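PDB 4DM4: cell division control protein 73 from Saccharomyces cerevisiae, which acts in the Paf1 complex in RNA polymerase II transcription elongation and transcription-coupled histone modification, this chain being the C-terminal GTPase-like domain of the protein. Local coordinates for residues D3-I8 / R58-D63; S28-P33 / N133-D138; E51-P56 / K151-R156. All blocks are in the same frame, centred on the assembly; numbering follows the deposited sequence.

Interaction 1. Residues D3-I8 / R58-D63; sequences DPIILI and RFIIVD
The guanidinium of R58 has D3 OD1 at its edge, in its plane, whereas D3 OD2 comes in obliquely. The carboxylate and guanidinium planes are 55° apart. OD2 makes the salt bridge, with D3 OD2 2.7 Å from R58 NH1. The ring of F59 takes two apolar neighbours at a slant. They are P4 CG and I6 CD1, each 3.7 Å from F59 CD1. All of this decorates a pair of parallel strands, 5-7 and 57-62, in the mixed sheet of a GTPase-like fold.

The ladder of four bonds runs from P4 O to I8 N. I60 N donates to P4 O, and I6 N donates to I60 O at 2.8 Å. V62 N then donates to I6 O, and I8 N to V62 O. On one face of the sheet, V62 CG2 touches both I5 CG2 and L7 CD2, 3.8 Å from each. The other face carries I6 and I61, and F59 packs beside them, backed by L149 of helix 138-155. Strand 77-82 continues the sheet beyond I5 and L7.

The R58 chain bends at chi2 and chi3, which brings its end round to D3. With an alanine in place of D3, R58 NH1 would probably be left without its carboxylate mate and the guanidinium freer to turn. A water bridges the same corner, donating to D3 OD1 and accepting from R58 N. D3 CB also rests 3.8 Å from I60 CD1, so the acid has an apolar neighbour as well as a charged one. At the far end a second water donates to I8 O, at 2.7 Å, and more weakly to D63 O.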
loop_
_atom_site.group_PDB
_atom_site.type_symbol
_atom_site.label_atom_id
_atom_site.label_comp_id
_atom_site.label_asym_id
_atom_site.label_seq_id
_atom_site.Cartn_x
_atom_site.Cartn_y
_atom_site.Cartn_z
ATOM N N ASP A 3 11.012 10.077 -6.470
ATOM C CA ASP A 3 9.925 9.715 -5.570
ATOM C C ASP A 3 9.662 8.211 -5.550
ATOM O O ASP A 3 9.620 7.577 -6.606
ATOM C CB ASP A 3 8.649 10.450 -5.975
ATOM C CG ASP A 3 8.785 11.968 -5.868
ATOM O OD1 ASP A 3 9.631 12.451 -5.078
ATOM O OD2 ASP A 3 8.027 12.669 -6.569
ATOM N N PRO A 4 9.484 7.638 -4.346
ATOM C CA PRO A 4 9.108 6.231 -4.225
ATOM C C PRO A 4 7.659 6.001 -4.629
ATOM O O PRO A 4 6.826 6.915 -4.538
ATOM C CB PRO A 4 9.295 5.945 -2.732
ATOM C CG PRO A 4 9.052 7.242 -2.082
ATOM C CD PRO A 4 9.672 8.259 -3.022
ATOM N N ILE A 5 7.377 4.782 -5.069
ATOM C CA ILE A 5 6.062 4.396 -5.575
ATOM C C ILE A 5 5.384 3.393 -4.637
ATOM O O ILE A 5 6.026 2.462 -4.170
ATOM C CB ILE A 5 6.179 3.800 -7.008
ATOM C CG1 ILE A 5 6.754 4.840 -7.975
ATOM C CG2 ILE A 5 4.797 3.310 -7.532
ATOM C CD1 ILE A 5 7.396 4.233 -9.226
ATOM N N ILE A 6 4.095 3.583 -4.360
ATOM C CA ILE A 6 3.295 2.529 -3.698
ATOM C C ILE A 6 2.234 1.989 -4.661
ATOM O O ILE A 6 1.467 2.755 -5.238
ATOM C CB ILE A 6 2.641 2.997 -2.365
ATOM C CG1 ILE A 6 3.713 3.459 -1.371
ATOM C CG2 ILE A 6 1.792 1.871 -1.722
ATOM C CD1 ILE A 6 3.153 4.154 -0.139
ATOM N N LEU A 7 2.234 0.671 -4.867
ATOM C CA LEU A 7 1.219 0.019 -5.685
ATOM C C LEU A 7 0.095 -0.519 -4.816
ATOM O O LEU A 7 0.346 -1.205 -3.827
ATOM C CB LEU A 7 1.817 -1.119 -6.512
ATOM C CG LEU A 7 2.315 -0.723 -7.897
ATOM C CD1 LEU A 7 3.242 -1.797 -8.426
ATOM C CD2 LEU A 7 1.144 -0.471 -8.848
ATOM N N ILE A 8 -1.141 -0.175 -5.177
ATOM C CA ILE A 8 -2.327 -0.616 -4.429
ATOM C C ILE A 8 -3.358 -1.236 -5.390
ATOM O O ILE A 8 -3.214 -1.106 -6.613
ATOM C CB ILE A 8 -2.943 0.536 -3.568
ATOM C CG1 ILE A 8 -3.708 1.542 -4.433
ATOM C CG2 ILE A 8 -1.880 1.197 -2.694
ATOM C CD1 ILE A 8 -4.536 2.519 -3.619
ATOM N N ARG A 58 7.819 12.309 -0.858
ATOM C CA ARG A 58 6.678 12.374 -1.752
ATOM C C ARG A 58 6.468 11.005 -2.368
ATOM O O ARG A 58 7.364 10.466 -3.040
ATOM C CB ARG A 58 6.905 13.397 -2.859
ATOM C CG ARG A 58 7.235 14.800 -2.386
ATOM C CD ARG A 58 8.137 15.514 -3.392
ATOM N NE ARG A 58 7.391 16.405 -4.275
ATOM C CZ ARG A 58 7.351 16.329 -5.609
ATOM N NH1 ARG A 58 8.029 15.390 -6.280
ATOM N NH2 ARG A 58 6.628 17.219 -6.276
ATOM N N PHE A 59 5.284 10.453 -2.135
ATOM C CA PHE A 59 4.900 9.158 -2.663
ATOM C C PHE A 59 4.003 9.295 -3.874
ATOM O O PHE A 59 3.103 10.138 -3.907
ATOM C CB PHE A 59 4.154 8.348 -1.596
ATOM C CG PHE A 59 5.010 7.972 -0.425
ATOM C CD1 PHE A 59 5.754 6.796 -0.449
ATOM C CD2 PHE A 59 5.097 8.806 0.690
ATOM C CE1 PHE A 59 6.559 6.431 0.627
ATOM C CE2 PHE A 59 5.909 8.449 1.777
ATOM C CZ PHE A 59 6.645 7.261 1.739
ATOM N N ILE A 60 4.268 8.454 -4.861
ATOM C CA ILE A 60 3.380 8.241 -5.976
ATOM C C ILE A 60 2.538 6.993 -5.654
ATOM O O ILE A 60 3.069 5.892 -5.511
ATOM C CB ILE A 60 4.192 8.050 -7.286
ATOM C CG1 ILE A 60 5.014 9.316 -7.591
ATOM C CG2 ILE A 60 3.266 7.675 -8.455
ATOM C CD1 ILE A 60 6.231 9.075 -8.498
ATOM N N ILE A 61 1.233 7.169 -5.507
ATOM C CA ILE A 61 0.367 6.033 -5.219
ATOM C C ILE A 61 -0.490 5.712 -6.431
ATOM O O ILE A 61 -1.267 6.546 -6.882
ATOM C CB ILE A 61 -0.491 6.247 -3.939
ATOM C CG1 ILE A 61 0.425 6.553 -2.742
ATOM C CG2 ILE A 61 -1.339 5.009 -3.659
ATOM C CD1 ILE A 61 -0.301 6.665 -1.412
ATOM N N VAL A 62 -0.315 4.503 -6.963
ATOM C CA VAL A 62 -0.988 4.071 -8.186
ATOM C C VAL A 62 -1.670 2.715 -8.006
ATOM O O VAL A 62 -1.179 1.863 -7.266
ATOM C CB VAL A 62 -0.008 3.980 -9.402
ATOM C CG1 VAL A 62 0.232 5.339 -10.016
ATOM C CG2 VAL A 62 1.316 3.317 -9.020
ATOM N N ASP A 63 -2.790 2.516 -8.697
ATOM C CA ASP A 63 -3.484 1.237 -8.653
ATOM C C ASP A 63 -3.311 0.446 -9.955
ATOM O O ASP A 63 -4.077 -0.463 -10.236
ATOM C CB ASP A 63 -4.976 1.415 -8.280
ATOM C CG ASP A 63 -5.793 2.152 -9.349
ATOM O OD1 ASP A 63 -5.313 2.361 -10.484
ATOM O OD2 ASP A 63 -6.962 2.504 -9.054
HETATM O O HOH W 1 10.495 11.943 -2.363
HETATM O O HOH W 2 -2.266 -2.534 -8.747
#

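Interaction 2. Residues S28-P33 / N133-D138; sequences SKYVNP and NKRFKD
Y30 and R135 meet through bent and turned side chains. In Y30, CG is anti to the backbone N (chi1 180°), which turns the ring away from D138 and leaves the N-H and CB beside the carboxylate. The R135 chain folds at chi2 (67°) and chi3 (-83°), which carries its guanidinium back to the D138 carboxylate. In this GTPase-like fold, the contact joins the loop that follows helix 21-27 to the turn at the start of helix 138-155.

R135 grips D138 side-on with two nitrogens. NE donates to D138 OD2 at 2.8 Å. NH1 donates to D138 OD1 at 2.9 Å and uses the syn lone pair of that oxygen. The OD2 bond is also on the syn side, slightly out of the carboxylate plane. OD2 accepts a second donor across the contact: Y30 N lies 2.9 Å from D138 OD2, in a nearly straight bond. This donor comes from above the carboxylate plane. The buried carboxylate is thus held by three N-H groups, which probably favour its negative charge. The nearby N-terminal end of the helix is likely to add to that effect.

The guanidinium of R135 turns one face to Y30 CD2, and R135 NE lies at the edge of the Y30 ring, near its plane. Y30 CB is 3.6 Å from R135 NE. R135 NH1 also bonds to D131 O. Beyond the contact, Y30 OH is bonded to I15 O, and the ring meets F111 edge-to-face.

S28 is the first residue beyond helix 21-27 to leave helical geometry. Its carbonyl oxygen S28 O lies 3.5 Å from D138 CB and accepts from a water that also donates to R135 O, 2.8 Å from each oxygen.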
loop_
_atom_site.group_PDB
_atom_site.type_symbol
_atom_site.label_atom_id
_atom_site.label_comp_id
_atom_site.label_asym_id
_atom_site.label_seq_id
_atom_site.Cartn_x
_atom_site.Cartn_y
_atom_site.Cartn_z
ATOM N N SER A 28 -5.673 9.350 9.149
ATOM C CA SER A 28 -5.805 8.264 10.127
ATOM C C SER A 28 -7.268 7.843 10.311
ATOM O O SER A 28 -7.733 7.642 11.444
ATOM C CB SER A 28 -5.165 8.646 11.471
ATOM O OG SER A 28 -3.760 8.723 11.358
ATOM N N LYS A 29 -7.994 7.732 9.194
ATOM C CA LYS A 29 -9.353 7.199 9.226
ATOM C C LYS A 29 -9.653 6.292 8.049
ATOM O O LYS A 29 -9.494 6.678 6.886
ATOM C CB LYS A 29 -10.396 8.316 9.336
ATOM C CG LYS A 29 -10.309 9.380 8.263
ATOM C CD LYS A 29 -11.444 10.378 8.386
ATOM C CE LYS A 29 -11.392 11.332 7.215
ATOM N NZ LYS A 29 -12.055 12.639 7.466
ATOM N N TYR A 30 -10.083 5.076 8.351
ATOM C CA TYR A 30 -10.628 4.232 7.312
ATOM C C TYR A 30 -12.005 4.743 6.889
ATOM O O TYR A 30 -12.863 4.994 7.736
ATOM C CB TYR A 30 -10.741 2.777 7.744
ATOM C CG TYR A 30 -11.314 1.956 6.624
ATOM C CD1 TYR A 30 -10.540 1.667 5.505
ATOM C CD2 TYR A 30 -12.645 1.534 6.640
ATOM C CE1 TYR A 30 -11.048 0.956 4.458
ATOM C CE2 TYR A 30 -13.173 0.809 5.573
ATOM C CZ TYR A 30 -12.353 0.525 4.488
ATOM O OH TYR A 30 -12.820 -0.186 3.413
ATOM N N VAL A 31 -12.196 4.891 5.579
ATOM C CA VAL A 31 -13.489 5.275 5.008
ATOM C C VAL A 31 -13.878 4.222 3.971
ATOM O O VAL A 31 -13.149 4.005 3.006
ATOM C CB VAL A 31 -13.441 6.670 4.330
ATOM C CG1 VAL A 31 -14.755 6.972 3.626
ATOM C CG2 VAL A 31 -13.145 7.758 5.340
ATOM N N ASN A 32 -15.010 3.561 4.186
ATOM C CA ASN A 32 -15.525 2.575 3.233
ATOM C C ASN A 32 -15.641 3.168 1.830
ATOM O O ASN A 32 -16.225 4.234 1.680
ATOM C CB ASN A 32 -16.888 2.053 3.681
ATOM C CG ASN A 32 -17.275 0.770 2.974
ATOM O OD1 ASN A 32 -17.561 0.755 1.769
ATOM N ND2 ASN A 32 -17.277 -0.327 3.724
ATOM N N PRO A 33 -15.062 2.486 0.808
ATOM C CA PRO A 33 -15.020 3.006 -0.575
ATOM C C PRO A 33 -16.390 3.280 -1.190
ATOM O O PRO A 33 -16.487 4.110 -2.085
ATOM C CB PRO A 33 -14.319 1.889 -1.366
ATOM C CG PRO A 33 -13.594 1.090 -0.363
ATOM C CD PRO A 33 -14.386 1.175 0.912
ATOM N N ASN A 133 -15.402 -2.046 13.899
ATOM C CA ASN A 133 -16.359 -1.105 14.478
ATOM C C ASN A 133 -15.776 0.111 15.194
ATOM O O ASN A 133 -16.456 1.131 15.337
ATOM C CB ASN A 133 -17.298 -1.848 15.426
ATOM C CG ASN A 133 -17.912 -3.080 14.786
ATOM O OD1 ASN A 133 -17.924 -4.155 15.382
ATOM N ND2 ASN A 133 -18.418 -2.929 13.564
ATOM N N LYS A 134 -14.533 -0.002 15.652
ATOM C CA LYS A 134 -13.916 1.053 16.447
ATOM C C LYS A 134 -12.948 1.848 15.583
ATOM O O LYS A 134 -11.769 1.511 15.453
ATOM C CB LYS A 134 -13.228 0.461 17.675
ATOM C CG LYS A 134 -14.181 -0.252 18.632
ATOM C CD LYS A 134 -13.420 -0.971 19.726
ATOM C CE LYS A 134 -14.357 -1.777 20.617
ATOM N NZ LYS A 134 -13.600 -2.781 21.419
ATOM N N ARG A 135 -13.464 2.911 14.983
ATOM C CA ARG A 135 -12.702 3.667 13.992
ATOM C C ARG A 135 -11.495 4.385 14.634
ATOM O O ARG A 135 -10.500 4.667 13.959
ATOM C CB ARG A 135 -13.640 4.626 13.250
ATOM C CG ARG A 135 -13.418 4.782 11.731
ATOM C CD ARG A 135 -13.721 3.524 10.889
ATOM N NE ARG A 135 -12.588 2.602 10.887
ATOM C CZ ARG A 135 -12.657 1.306 11.184
ATOM N NH1 ARG A 135 -11.554 0.571 11.162
ATOM N NH2 ARG A 135 -13.821 0.728 11.482
ATOM N N PHE A 136 -11.568 4.650 15.942
ATOM C CA PHE A 136 -10.465 5.315 16.637
ATOM C C PHE A 136 -9.177 4.481 16.663
ATOM O O PHE A 136 -8.086 5.038 16.791
ATOM C CB PHE A 136 -10.871 5.781 18.047
ATOM C CG PHE A 136 -10.970 4.672 19.079
ATOM C CD1 PHE A 136 -9.872 4.329 19.857
ATOM C CD2 PHE A 136 -12.174 4.002 19.290
ATOM C CE1 PHE A 136 -9.957 3.312 20.818
ATOM C CE2 PHE A 136 -12.280 2.992 20.254
ATOM C CZ PHE A 136 -11.164 2.645 21.019
ATOM N N LYS A 137 -9.319 3.158 16.535
ATOM C CA LYS A 137 -8.184 2.230 16.460
ATOM C C LYS A 137 -7.331 2.441 15.212
ATOM O O LYS A 137 -6.200 1.963 15.138
ATOM C CB LYS A 137 -8.658 0.769 16.516
ATOM C CG LYS A 137 -9.226 0.310 17.858
ATOM C CD LYS A 137 -8.126 0.058 18.875
ATOM N N ASP A 138 -7.876 3.140 14.225
ATOM C CA ASP A 138 -7.119 3.446 13.009
ATOM C C ASP A 138 -5.881 4.282 13.276
ATOM O O ASP A 138 -4.902 4.171 12.543
ATOM C CB ASP A 138 -7.988 4.153 11.971
ATOM C CG ASP A 138 -9.149 3.299 11.499
ATOM O OD1 ASP A 138 -9.088 2.058 11.633
ATOM O OD2 ASP A 138 -10.128 3.880 10.996
HETATM O O HOH W 3 -10.169 7.194 12.804
#

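Interaction 3. Residues E51-P56 / K151-R156; sequences ERISRP and KELISR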
loop_
_atom_site.group_PDB
_atom_site.type_symbol
_atom_site.label_atom_id
_atom_site.label_comp_id
_atom_site.label_asym_id
_atom_site.label_seq_id
_atom_site.Cartn_x
_atom_site.Cartn_y
_atom_site.Cartn_z
ATOM N N GLU A 51 9.819 10.783 11.391
ATOM C CA GLU A 51 10.623 11.174 12.549
ATOM C C GLU A 51 12.111 11.077 12.229
ATOM O O GLU A 51 12.867 12.021 12.465
ATOM C CB GLU A 51 10.291 10.303 13.766
ATOM N N ARG A 52 12.513 9.941 11.661
ATOM C CA ARG A 52 13.931 9.645 11.449
ATOM C C ARG A 52 14.444 10.111 10.087
ATOM O O ARG A 52 15.633 10.001 9.809
ATOM C CB ARG A 52 14.223 8.155 11.657
ATOM C CG ARG A 52 13.791 7.606 13.019
ATOM C CD ARG A 52 14.584 6.357 13.419
ATOM N NE ARG A 52 14.508 5.289 12.418
ATOM C CZ ARG A 52 13.582 4.333 12.396
ATOM N NH1 ARG A 52 13.597 3.411 11.443
ATOM N NH2 ARG A 52 12.636 4.293 13.327
ATOM N N ILE A 53 13.551 10.627 9.240
ATOM C CA ILE A 53 13.963 11.164 7.937
ATOM C C ILE A 53 13.794 12.685 7.873
ATOM O O ILE A 53 12.740 13.222 8.226
ATOM C CB ILE A 53 13.246 10.460 6.756
ATOM C CG1 ILE A 53 13.483 8.948 6.823
ATOM C CG2 ILE A 53 13.724 11.027 5.416
ATOM C CD1 ILE A 53 12.633 8.126 5.861
ATOM N N SER A 54 14.836 13.358 7.399
ATOM C CA SER A 54 14.940 14.814 7.458
ATOM C C SER A 54 13.953 15.557 6.550
ATOM O O SER A 54 13.206 16.420 7.016
ATOM C CB SER A 54 16.377 15.241 7.148
ATOM O OG SER A 54 16.558 16.619 7.395
ATOM N N ARG A 55 13.965 15.216 5.263
ATOM C CA ARG A 55 13.109 15.845 4.256
ATOM C C ARG A 55 11.792 15.072 4.106
ATOM O O ARG A 55 11.777 13.850 4.251
ATOM C CB ARG A 55 13.832 15.887 2.903
ATOM C CG ARG A 55 14.608 14.606 2.584
ATOM C CD ARG A 55 14.565 14.227 1.114
ATOM N NE ARG A 55 15.056 12.864 0.913
ATOM C CZ ARG A 55 14.682 12.063 -0.084
ATOM N NH1 ARG A 55 13.801 12.472 -0.992
ATOM N NH2 ARG A 55 15.183 10.837 -0.170
ATOM N N PRO A 56 10.682 15.777 3.813
ATOM C CA PRO A 56 9.434 15.052 3.546
ATOM C C PRO A 56 9.556 14.180 2.294
ATOM O O PRO A 56 10.174 14.586 1.308
ATOM C CB PRO A 56 8.410 16.167 3.328
ATOM C CG PRO A 56 9.210 17.370 2.979
ATOM C CD PRO A 56 10.508 17.236 3.714
ATOM N N LYS A 151 11.225 2.081 8.147
ATOM C CA LYS A 151 12.351 1.135 8.181
ATOM C C LYS A 151 12.725 0.680 6.764
ATOM O O LYS A 151 13.904 0.597 6.414
ATOM C CB LYS A 151 12.004 -0.094 9.030
ATOM C CG LYS A 151 11.805 0.165 10.521
ATOM C CD LYS A 151 11.385 -1.129 11.211
ATOM C CE LYS A 151 11.096 -0.935 12.691
ATOM N NZ LYS A 151 10.704 -2.238 13.326
ATOM N N GLU A 152 11.697 0.393 5.967
ATOM C CA GLU A 152 11.838 0.024 4.561
ATOM C C GLU A 152 12.501 1.141 3.737
ATOM O O GLU A 152 13.421 0.873 2.964
ATOM C CB GLU A 152 10.466 -0.355 3.992
ATOM C CG GLU A 152 10.494 -1.129 2.683
ATOM C CD GLU A 152 11.313 -2.421 2.745
ATOM O OE1 GLU A 152 11.394 -3.055 3.818
ATOM O OE2 GLU A 152 11.885 -2.802 1.701
ATOM N N LEU A 153 12.059 2.387 3.915
ATOM C CA LEU A 153 12.699 3.519 3.224
ATOM C C LEU A 153 14.169 3.699 3.612
ATOM O O LEU A 153 15.020 3.915 2.743
ATOM C CB LEU A 153 11.929 4.823 3.441
ATOM C CG LEU A 153 10.508 4.859 2.852
ATOM C CD1 LEU A 153 9.775 6.056 3.388
ATOM C CD2 LEU A 153 10.529 4.869 1.328
ATOM N N ILE A 154 14.457 3.606 4.910
ATOM C CA ILE A 154 15.822 3.759 5.421
ATOM C C ILE A 154 16.752 2.678 4.852
ATOM O O ILE A 154 17.877 2.966 4.438
ATOM C CB ILE A 154 15.838 3.782 6.974
ATOM C CG1 ILE A 154 15.224 5.093 7.481
ATOM C CG2 ILE A 154 17.253 3.600 7.520
ATOM C CD1 ILE A 154 14.827 5.071 8.930
ATOM N N SER A 155 16.252 1.447 4.819
ATOM C CA SER A 155 16.941 0.311 4.210
ATOM C C SER A 155 17.237 0.516 2.719
ATOM O O SER A 155 18.258 0.057 2.213
ATOM C CB SER A 155 16.094 -0.953 4.394
ATOM O OG SER A 155 16.498 -1.986 3.496
ATOM N N ARG A 156 16.336 1.202 2.023
ATOM C CA ARG A 156 16.489 1.437 0.593
ATOM C C ARG A 156 17.301 2.692 0.256
ATOM O O ARG A 156 17.430 3.045 -0.916
ATOM C CB ARG A 156 15.125 1.503 -0.084
ATOM C CG ARG A 156 14.391 0.187 -0.166
ATOM C CD ARG A 156 13.599 0.199 -1.438
ATOM N NE ARG A 156 12.849 -1.025 -1.672
ATOM C CZ ARG A 156 12.529 -1.470 -2.882
ATOM N NH1 ARG A 156 12.929 -0.801 -3.962
ATOM N NH2 ARG A 156 11.824 -2.588 -3.016
#
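The loop 51-56 passes the last turn of helix 138-155, and the nearest CA atoms are those of I53 and I154, 8.0 Å apart. Side chains fill the distance. I154 sends its CD1 methyl to the end of R52, and the two side chains cross at about a right angle. I154 CD1 lies 3.3 Å from R52 NH1 and 3.5 Å from R52 NE. The methyl approaches the guanidinium obliquely.

A second part of the helix touches the same group. K151 CG stands at the guanidinium edge, in its plane, and is 3.8 Å from R52 NH1. The lysine chain then runs on extended, and its NZ ends 6.6 Å from R52 NH1, so the two positive groups do not touch. A bend at chi3 (-56°) turns the R52 guanidinium toward the helix, where NH2 also forms a salt bridge with E150. That acid probably offsets some of the charge gathered here. R52 is thus held by one charged partner and by the aliphatic parts of two helix residues.

The loop belongs to the connection between the antiparallel strands 43-48 and 57-62 of the GTPase-like fold, and the C-terminal helix packs against it. I53 makes the apolar half of this contact. Its CD1 is 4.2 Å from L153 CB, with the side chains again at about a right angle. I53 CG1 also lies 4.3 Å from I154 CG1. L153 is buried and also meets F50, Y158 and V78, the last on strand 77-82. At the loop backbone, R52 O accepts a hydrogen bond from R159 NH1.

Along the chain the segments alternate: 3-8, 28-33, 51-56, 58-63, 133-138, 151-156. Interaction 1 lies in the sheet, its centre about 8 Å from the centre of the chain. Interactions 2 and 3 lie at opposite ends of helix 138-155, with centres about 26 Å apart. Interaction 1 touches interaction 3 where F59 CZ packs on L153 CD1 at 3.7 Å; their centres are about 15 Å apart. Interactions 1 and 2 do not touch, the nearest atoms being about 10 Å apart. The C-terminal helix therefore meets an early loop at each end and packs on the sheet through F59 near its C-terminal end, tying distant parts of the sequence into one GTPase-like domain.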